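Local atomic coordinates of metal-bound toxin (Helicobacter pylori, PDB entry 4NRN), a protein that binds two zinc ions and, as a RelE-family toxin of a toxin-antitoxin system, probably acts as an RNA endonuclease. Residues H60-P63 with D64-L67. Numbering follows the deposited sequence.
Sequences HLKP and DLLL. With ZN (zinc ion), chain C.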
ATOM      1  N   HIS A  60      -0.246  -2.822   6.922  1.00 26.37           N
ATOM      2  CA  HIS A  60      -1.553  -2.962   7.536  1.00 26.90           C
ATOM      3  C   HIS A  60      -2.155  -1.590   7.847  1.00 27.56           C
ATOM      4  O   HIS A  60      -1.839  -0.995   8.872  1.00 23.35           O
ATOM      5  CB  HIS A  60      -1.436  -3.818   8.797  1.00 28.85           C
ATOM      6  CG  HIS A  60      -1.205  -5.269   8.513  1.00 40.97           C
ATOM      7  ND1 HIS A  60      -2.151  -6.240   8.772  1.00 45.83           N
ATOM      8  CD2 HIS A  60      -0.148  -5.918   7.971  1.00 43.30           C
ATOM      9  CE1 HIS A  60      -1.683  -7.420   8.412  1.00 42.89           C
ATOM     10  NE2 HIS A  60      -0.467  -7.251   7.922  1.00 39.33           N
ATOM     11  N   LEU A  61      -2.999  -1.085   6.945  1.00 28.70           N
ATOM     12  CA  LEU A  61      -3.701   0.181   7.154  1.00 26.36           C
ATOM     13  C   LEU A  61      -4.743  -0.005   8.254  1.00 29.08           C
ATOM     14  O   LEU A  61      -5.037   0.905   9.042  1.00 25.21           O
ATOM     15  CB  LEU A  61      -4.367   0.644   5.857  1.00 31.53           C
ATOM     16  CG  LEU A  61      -3.531   1.537   4.937  1.00 29.37           C
ATOM     17  CD1 LEU A  61      -2.224   0.858   4.617  1.00 27.27           C
ATOM     18  CD2 LEU A  61      -4.297   1.896   3.665  1.00 27.96           C
ATOM     19  N   LYS A  62      -5.307  -1.203   8.267  1.00 28.70           N
ATOM     20  CA  LYS A  62      -6.108  -1.701   9.364  1.00 30.89           C
ATOM     21  C   LYS A  62      -5.728  -3.176   9.449  1.00 33.76           C
ATOM     22  O   LYS A  62      -5.278  -3.746   8.460  1.00 30.14           O
ATOM     23  CB  LYS A  62      -7.597  -1.524   9.062  1.00 32.87           C
ATOM     24  CG  LYS A  62      -8.024  -0.068   8.844  1.00 33.94           C
ATOM     25  CD  LYS A  62      -9.506   0.040   8.500  1.00 32.99           C
ATOM     26  CE  LYS A  62      -9.855   1.419   7.951  1.00 34.87           C
ATOM     27  NZ  LYS A  62     -11.260   1.498   7.442  1.00 37.82           N
ATOM     28  N   PRO A  63      -5.875  -3.799  10.626  1.00 31.62           N
ATOM     29  CA  PRO A  63      -5.386  -5.179  10.756  1.00 27.18           C
ATOM     30  C   PRO A  63      -5.815  -6.121   9.619  1.00 30.07           C
ATOM     31  O   PRO A  63      -5.104  -7.094   9.355  1.00 36.33           O
ATOM     32  CB  PRO A  63      -5.952  -5.623  12.106  1.00 32.53           C
ATOM     33  CG  PRO A  63      -6.042  -4.340  12.888  1.00 29.83           C
ATOM     34  CD  PRO A  63      -6.443  -3.291  11.888  1.00 28.25           C
ATOM     35  N   ASP A  64      -6.932  -5.841   8.947  1.00 31.75           N
ATOM     36  CA  ASP A  64      -7.255  -6.553   7.701  1.00 33.63           C
ATOM     37  C   ASP A  64      -7.669  -5.632   6.528  1.00 26.27           C
ATOM     38  O   ASP A  64      -8.595  -5.942   5.783  1.00 19.29           O
ATOM     39  CB  ASP A  64      -8.285  -7.669   7.927  1.00 34.93           C
ATOM     40  CG  ASP A  64      -8.284  -8.704   6.804  1.00 33.65           C
ATOM     41  OD1 ASP A  64      -7.304  -8.742   6.033  1.00 36.26           O
ATOM     42  OD2 ASP A  64      -9.258  -9.482   6.684  1.00 32.62           O
ATOM     43  N   LEU A  65      -6.977  -4.501   6.389  1.00 25.77           N
ATOM     44  CA  LEU A  65      -6.974  -3.717   5.151  1.00 27.02           C
ATOM     45  C   LEU A  65      -5.523  -3.458   4.761  1.00 28.21           C
ATOM     46  O   LEU A  65      -4.847  -2.611   5.350  1.00 25.69           O
ATOM     47  CB  LEU A  65      -7.713  -2.384   5.293  1.00 20.28           C
ATOM     48  CG  LEU A  65      -7.504  -1.438   4.097  1.00 23.61           C
ATOM     49  CD1 LEU A  65      -8.287  -1.897   2.876  1.00 21.85           C
ATOM     50  CD2 LEU A  65      -7.871  -0.000   4.444  1.00 27.01           C
ATOM     51  N   LEU A  66      -5.064  -4.201   3.759  1.00 33.40           N
ATOM     52  CA  LEU A  66      -3.662  -4.242   3.358  1.00 24.87           C
ATOM     53  C   LEU A  66      -3.337  -3.334   2.168  1.00 23.12           C
ATOM     54  O   LEU A  66      -4.087  -3.262   1.189  1.00 22.58           O
ATOM     55  CB  LEU A  66      -3.274  -5.689   3.027  1.00 22.76           C
ATOM     56  CG  LEU A  66      -3.810  -6.722   4.029  1.00 27.91           C
ATOM     57  CD1 LEU A  66      -3.509  -8.160   3.590  1.00 19.03           C
ATOM     58  CD2 LEU A  66      -3.271  -6.436   5.439  1.00 22.29           C
ATOM     59  N   LEU A  67      -2.215  -2.632   2.275  1.00 19.36           N
ATOM     60  CA  LEU A  67      -1.646  -1.894   1.158  1.00 21.38           C
ATOM     61  C   LEU A  67      -0.456  -2.701   0.674  1.00 17.93           C
ATOM     62  O   LEU A  67       0.568  -2.766   1.363  1.00 22.41           O
ATOM     63  CB  LEU A  67      -1.147  -0.528   1.629  1.00 29.03           C
ATOM     64  CG  LEU A  67      -0.816   0.605   0.645  1.00 35.08           C
ATOM     65  CD1 LEU A  67       0.169   1.568   1.309  1.00 28.85           C
ATOM     66  CD2 LEU A  67      -0.277   0.130  -0.692  1.00 28.27           C
TER
HETATM   67 ZN    ZN C 101       0.669  -8.678   7.134  1.00 38.88          ZN
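Leu-66 lays one methyl over a face of the His-60 imidazole: CD2 sits 3.6 Å from the ring centroid and 16° off the ring normal, a CH-pi contact displaced toward the ND1-CE1 rim. The two side chains run alongside each other from a non-hydrogen-bonded antiparallel pair; with CG anti to its carbonyl carbon (chi1 -73°), His-60 sets its ring beside Leu-66. The ring's rotation is fixed from both nitrogens. His-60 NE2 binds zinc at 2.0 Å, a site completed by His-47 and Glu-58, while ND1 donates to Pro-63 O at 3.1 Å, with the acceptor near the ring plane but ND1 well above the carbonyl plane. Beyond His-60 the register slips by one, and two residues, Leu-61 and Lys-62, stand opposite the single Leu-65, a classic beta bulge between antiparallel strands 56-60 and 65-72. Leu-65 O shows it, accepting a bond from Leu-61 N at 2.9 Å, bent at its hydrogen, and a longer but straighter one from Lys-62 N at 3.3 Å on a lone pair. Leu-65 N returns a bond to Lys-62 O at 2.8 Å, nearly straight (171°) though from above the carbonyl plane. On the other side of the hairpin from His-60, Leu-61 CB meets Leu-65 CD2, and Leu-61 CD1 presses tightly on Leu-67 CB at 3.5 Å; Leu-61 also touches Leu-27 and Val-30 of helix 24-35. At the turn, Asp-64 OD1 is hydrogen-bonded to ND1 of His-86, a ligand of the second zinc and the predicted proton donor.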